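Long-range contacts in tumor necrosis factor receptor superfamily member 16 (Rattus norvegicus, PDB 1SG1), which serves as a low-affinity cell-surface receptor for nerve growth factor, probably engaging it through a rod of cysteine-rich repeats outside the cell: residues 98-103 / 116-121; 120-125 / 134-139. One frame throughout, in Å; residues are numbered along the deposited sequence.

The two contacts follow one another along the rod, sharing E120 and C121, with centres about 10 Å apart. Each is partly buried and crossed by one disulfide, and in neither does a hydrophobic core do the holding. Interaction 1 is centred on the C100-C118 disulfide of the repeat around 81-118 and reaches C121, where the next begins; it sets a loop beside a strand running the same way, and a threonine hydroxyl and one weak backbone bond flank its disulfide. In interaction 2 a tight turn meets a short antiparallel strand through a stronger backbone bond and close sulfur and carbonyl packing. Both have neighbours on other protein chains, but interaction 2 has more residues touching them.

Interaction 1 (98-103 / 116-121); sequences SVCEVG and TVCEEC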
loop_
_atom_site.group_PDB
_atom_site.type_symbol
_atom_site.label_atom_id
_atom_site.label_comp_id
_atom_site.label_asym_id
_atom_site.label_seq_id
_atom_site.Cartn_x
_atom_site.Cartn_y
_atom_site.Cartn_z
ATOM N N SER C 98 6.541 -13.699 -15.840
ATOM C CA SER C 98 6.256 -14.851 -16.673
ATOM C C SER C 98 4.786 -15.166 -16.449
ATOM O O SER C 98 4.202 -14.748 -15.449
ATOM C CB SER C 98 7.120 -16.050 -16.271
ATOM O OG SER C 98 8.432 -15.934 -16.795
ATOM N N VAL C 99 4.176 -15.875 -17.390
ATOM C CA VAL C 99 2.763 -16.229 -17.258
ATOM C C VAL C 99 2.604 -17.726 -17.150
ATOM O O VAL C 99 3.340 -18.477 -17.771
ATOM C CB VAL C 99 1.903 -15.734 -18.468
ATOM C CG1 VAL C 99 2.626 -14.617 -19.217
ATOM C CG2 VAL C 99 1.584 -16.889 -19.404
ATOM N N CYS C 100 1.659 -18.158 -16.324
ATOM C CA CYS C 100 1.394 -19.572 -16.190
ATOM C C CYS C 100 0.394 -19.835 -17.305
ATOM O O CYS C 100 -0.780 -19.450 -17.220
ATOM C CB CYS C 100 0.796 -19.873 -14.826
ATOM S SG CYS C 100 1.830 -19.315 -13.433
ATOM N N GLU C 101 0.889 -20.453 -18.375
ATOM C CA GLU C 101 0.077 -20.757 -19.544
ATOM C C GLU C 101 -1.125 -21.632 -19.189
ATOM O O GLU C 101 -1.261 -22.101 -18.054
ATOM C CB GLU C 101 0.933 -21.476 -20.590
ATOM C CG GLU C 101 2.237 -20.774 -20.948
ATOM C CD GLU C 101 2.018 -19.511 -21.743
ATOM O OE1 GLU C 101 0.879 -19.310 -22.205
ATOM O OE2 GLU C 101 2.979 -18.727 -21.920
ATOM N N VAL C 102 -2.008 -21.842 -20.155
ATOM C CA VAL C 102 -3.161 -22.698 -19.901
ATOM C C VAL C 102 -2.630 -24.085 -19.523
ATOM O O VAL C 102 -1.660 -24.567 -20.108
ATOM C CB VAL C 102 -4.059 -22.824 -21.140
ATOM C CG1 VAL C 102 -5.207 -23.754 -20.842
ATOM C CG2 VAL C 102 -4.586 -21.456 -21.545
ATOM N N GLY C 103 -3.246 -24.707 -18.528
ATOM C CA GLY C 103 -2.797 -26.011 -18.102
ATOM C C GLY C 103 -1.690 -25.881 -17.099
ATOM O O GLY C 103 -1.076 -26.859 -16.695
ATOM N N THR C 116 7.267 -14.571 -11.439
ATOM C CA THR C 116 6.212 -15.564 -11.288
ATOM C C THR C 116 6.730 -16.992 -11.221
ATOM O O THR C 116 7.479 -17.418 -12.101
ATOM C CB THR C 116 5.274 -15.536 -12.494
ATOM O OG1 THR C 116 4.837 -14.200 -12.734
ATOM C CG2 THR C 116 4.075 -16.436 -12.265
ATOM N N VAL C 117 6.322 -17.722 -10.185
ATOM C CA VAL C 117 6.663 -19.142 -10.050
ATOM C C VAL C 117 5.417 -19.940 -10.451
ATOM O O VAL C 117 4.416 -19.939 -9.721
ATOM C CB VAL C 117 6.978 -19.543 -8.615
ATOM C CG1 VAL C 117 7.174 -21.056 -8.547
ATOM C CG2 VAL C 117 8.211 -18.823 -8.127
ATOM N N CYS C 118 5.464 -20.613 -11.600
ATOM C CA CYS C 118 4.312 -21.397 -12.062
ATOM C C CYS C 118 4.304 -22.877 -11.706
ATOM O O CYS C 118 5.259 -23.417 -11.178
ATOM C CB CYS C 118 4.147 -21.266 -13.565
ATOM S SG CYS C 118 3.746 -19.578 -14.076
ATOM N N GLU C 119 3.205 -23.530 -12.049
ATOM C CA GLU C 119 3.005 -24.939 -11.746
ATOM C C GLU C 119 2.145 -25.621 -12.806
ATOM O O GLU C 119 1.156 -25.065 -13.272
ATOM C CB GLU C 119 2.319 -25.025 -10.393
ATOM C CG GLU C 119 1.872 -26.370 -9.924
ATOM C CD GLU C 119 1.175 -26.261 -8.583
ATOM O OE1 GLU C 119 0.104 -25.612 -8.504
ATOM O OE2 GLU C 119 1.707 -26.806 -7.599
ATOM N N GLU C 120 2.551 -26.822 -13.198
ATOM C CA GLU C 120 1.804 -27.611 -14.158
ATOM C C GLU C 120 0.711 -28.104 -13.218
ATOM O O GLU C 120 1.020 -28.619 -12.137
ATOM C CB GLU C 120 2.663 -28.777 -14.638
ATOM C CG GLU C 120 2.388 -29.261 -16.045
ATOM C CD GLU C 120 2.740 -28.227 -17.103
ATOM O OE1 GLU C 120 3.727 -27.483 -16.906
ATOM O OE2 GLU C 120 2.036 -28.173 -18.139
ATOM N N CYS C 121 -0.550 -27.905 -13.609
ATOM C CA CYS C 121 -1.696 -28.290 -12.793
ATOM C C CYS C 121 -1.679 -29.756 -12.393
ATOM O O CYS C 121 -1.529 -30.657 -13.224
ATOM C CB CYS C 121 -3.001 -27.936 -13.516
ATOM S SG CYS C 121 -3.311 -26.142 -13.665
#
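C100 and C118 stand across from each other and close a disulfide midway along the contact, SG to SG at 2.0 Å. Both sulfurs are anti to their own carbonyl carbons, swung beside the backbone N, and the bridge turns left-handed with chi3 at -90°. At one end sits T116, just ahead of the weakly bonded strand 117-120. The same kind of first torsion brings its OG1 to the S98 carbonyl, giving it a proton with OG1 2.8 Å from S98 O and tilted 22° from the carbonyl plane. The other branch, CG2, lies against the sulfur of C100, T116 CG2 to C100 SG being 3.8 Å, so one threonine grips a carbonyl and packs on the disulfide at once. A valine here would take away the hydroxyl and would probably leave S98 O without its bond from this side, so that this end of the loop is tied less firmly to 116-121. At the far end, the amide of C121 makes a weak but straight bond to the carbonyl of G103, C121 N to G103 O being 3.3 Å. G103 has a positive phi, at which a side chain would jam against the carbonyl of V102.

The two segments run nearly parallel, 7° apart end to end. Beyond them, the carboxylate of E119 pairs with a basic side chain on the chain of another protein. Behind 116-121 lies strand 104-108, paired antiparallel with 117-120: S104 OG reaches E119 O, V117 bonds through its backbone to V107 and F108, and E119 likewise to G105.

Interaction 2 (120-125 / 134-139); sequences ECPEGT and DPCLPC
The carbonyl of G124 is the flat group that bridges the gap, and it meets C139 twice. C139 N donates to G124 O at 3.0 Å and 169°, tilted out of the carbonyl plane. The sulfur of C139 crowds the same oxygen, SG lying 3.2 Å from G124 O, so amide and side chain of one cysteine converge on a single carbonyl. A second carbonyl, that of P122, takes both of its T125 donors from one face of its plane: the backbone N closes the turn, while OG1, 3.2 Å from P122 O and tilted 33° from the plane, adds its own hydrogen bond. OG1 can do this because it sits between the backbone N and the carbonyl carbon (chi1 72°), the crowded position; from there T125 OG1 also rests on the CB of C136, at 3.3 Å.

C136 joins C121, the residue just before the turn, through a left-handed disulfide. CD of P122 packs more loosely on SG of C136, 4.3 Å away.

P122 to T125 is a type II beta turn, with G124 in the third place at a positive phi that a residue with a side chain would find strained. T125 then pairs with P138 as a non-hydrogen-bonded antiparallel pair, while L137 bonds to Y126 further along. One chain of another protein packs basic side chains on P122 and T125 and aromatic ones on L137 and P138, consistent with a ligand-facing surface. A turn and a two-stranded antiparallel pair tied by the single C121-C136 disulfide is the A1 module that opens a TNF receptor cysteine-rich repeat; C139, bridged to C152, begins the two-disulfide module that follows.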
loop_
_atom_site.group_PDB
_atom_site.type_symbol
_atom_site.label_atom_id
_atom_site.label_comp_id
_atom_site.label_asym_id
_atom_site.label_seq_id
_atom_site.Cartn_x
_atom_site.Cartn_y
_atom_site.Cartn_z
ATOM N N GLU C 120 2.551 -26.822 -13.198
ATOM C CA GLU C 120 1.804 -27.611 -14.158
ATOM C C GLU C 120 0.711 -28.104 -13.218
ATOM O O GLU C 120 1.020 -28.619 -12.137
ATOM C CB GLU C 120 2.663 -28.777 -14.638
ATOM C CG GLU C 120 2.388 -29.261 -16.045
ATOM C CD GLU C 120 2.740 -28.227 -17.103
ATOM O OE1 GLU C 120 3.727 -27.483 -16.906
ATOM O OE2 GLU C 120 2.036 -28.173 -18.139
ATOM N N CYS C 121 -0.550 -27.905 -13.609
ATOM C CA CYS C 121 -1.696 -28.290 -12.793
ATOM C C CYS C 121 -1.679 -29.756 -12.393
ATOM O O CYS C 121 -1.529 -30.657 -13.224
ATOM C CB CYS C 121 -3.001 -27.936 -13.516
ATOM S SG CYS C 121 -3.311 -26.142 -13.665
ATOM N N PRO C 122 -1.819 -30.021 -11.092
ATOM C CA PRO C 122 -1.810 -31.406 -10.635
ATOM C C PRO C 122 -3.092 -32.161 -10.962
ATOM O O PRO C 122 -4.052 -31.602 -11.507
ATOM C CB PRO C 122 -1.574 -31.269 -9.134
ATOM C CG PRO C 122 -2.281 -30.016 -8.811
ATOM C CD PRO C 122 -1.901 -29.091 -9.954
ATOM N N GLU C 123 -3.085 -33.445 -10.630
ATOM C CA GLU C 123 -4.217 -34.320 -10.861
ATOM C C GLU C 123 -5.424 -33.702 -10.192
ATOM O O GLU C 123 -5.363 -33.353 -9.034
ATOM C CB GLU C 123 -3.946 -35.697 -10.244
ATOM C CG GLU C 123 -4.101 -36.876 -11.206
ATOM C CD GLU C 123 -2.763 -37.529 -11.565
ATOM O OE1 GLU C 123 -2.111 -38.104 -10.655
ATOM O OE2 GLU C 123 -2.371 -37.467 -12.757
ATOM N N GLY C 124 -6.511 -33.554 -10.934
ATOM C CA GLY C 124 -7.718 -33.000 -10.362
ATOM C C GLY C 124 -7.957 -31.510 -10.482
ATOM O O GLY C 124 -8.965 -31.022 -9.975
ATOM N N THR C 125 -7.048 -30.786 -11.127
ATOM C CA THR C 125 -7.207 -29.338 -11.283
ATOM C C THR C 125 -6.908 -28.877 -12.696
ATOM O O THR C 125 -6.352 -29.617 -13.503
ATOM C CB THR C 125 -6.304 -28.522 -10.305
ATOM O OG1 THR C 125 -4.928 -28.614 -10.707
ATOM C CG2 THR C 125 -6.470 -29.035 -8.878
ATOM N N ASP C 134 -3.775 -16.409 -11.587
ATOM C CA ASP C 134 -4.670 -17.557 -11.406
ATOM C C ASP C 134 -4.026 -18.874 -11.056
ATOM O O ASP C 134 -3.181 -19.374 -11.791
ATOM C CB ASP C 134 -5.525 -17.778 -12.659
ATOM C CG ASP C 134 -6.655 -16.783 -12.777
ATOM O OD1 ASP C 134 -7.213 -16.404 -11.724
ATOM O OD2 ASP C 134 -7.006 -16.399 -13.909
ATOM N N PRO C 135 -4.430 -19.465 -9.923
ATOM C CA PRO C 135 -3.911 -20.751 -9.462
ATOM C C PRO C 135 -4.742 -21.851 -10.125
ATOM O O PRO C 135 -5.805 -21.581 -10.663
ATOM C CB PRO C 135 -4.119 -20.677 -7.957
ATOM C CG PRO C 135 -5.404 -19.935 -7.853
ATOM C CD PRO C 135 -5.307 -18.852 -8.912
ATOM N N CYS C 136 -4.248 -23.086 -10.116
ATOM C CA CYS C 136 -4.980 -24.198 -10.716
ATOM C C CYS C 136 -6.223 -24.400 -9.869
ATOM O O CYS C 136 -6.176 -24.314 -8.648
ATOM C CB CYS C 136 -4.110 -25.449 -10.747
ATOM S SG CYS C 136 -2.675 -25.351 -11.891
ATOM N N LEU C 137 -7.350 -24.637 -10.520
ATOM C CA LEU C 137 -8.597 -24.787 -9.803
ATOM C C LEU C 137 -9.098 -26.216 -9.713
ATOM O O LEU C 137 -8.733 -27.082 -10.521
ATOM C CB LEU C 137 -9.669 -23.905 -10.460
ATOM C CG LEU C 137 -9.387 -22.396 -10.488
ATOM C CD1 LEU C 137 -10.636 -21.675 -10.917
ATOM C CD2 LEU C 137 -8.985 -21.905 -9.117
ATOM N N PRO C 138 -9.922 -26.496 -8.699
ATOM C CA PRO C 138 -10.452 -27.850 -8.559
ATOM C C PRO C 138 -11.538 -28.112 -9.598
ATOM O O PRO C 138 -12.434 -27.303 -9.798
ATOM C CB PRO C 138 -10.951 -27.884 -7.102
ATOM C CG PRO C 138 -11.246 -26.479 -6.790
ATOM C CD PRO C 138 -10.110 -25.733 -7.457
ATOM N N CYS C 139 -11.424 -29.245 -10.275
ATOM C CA CYS C 139 -12.366 -29.627 -11.323
ATOM C C CYS C 139 -13.818 -29.711 -10.867
ATOM O O CYS C 139 -14.104 -30.049 -9.710
ATOM C CB CYS C 139 -11.987 -30.987 -11.911
ATOM S SG CYS C 139 -10.435 -31.142 -12.867
#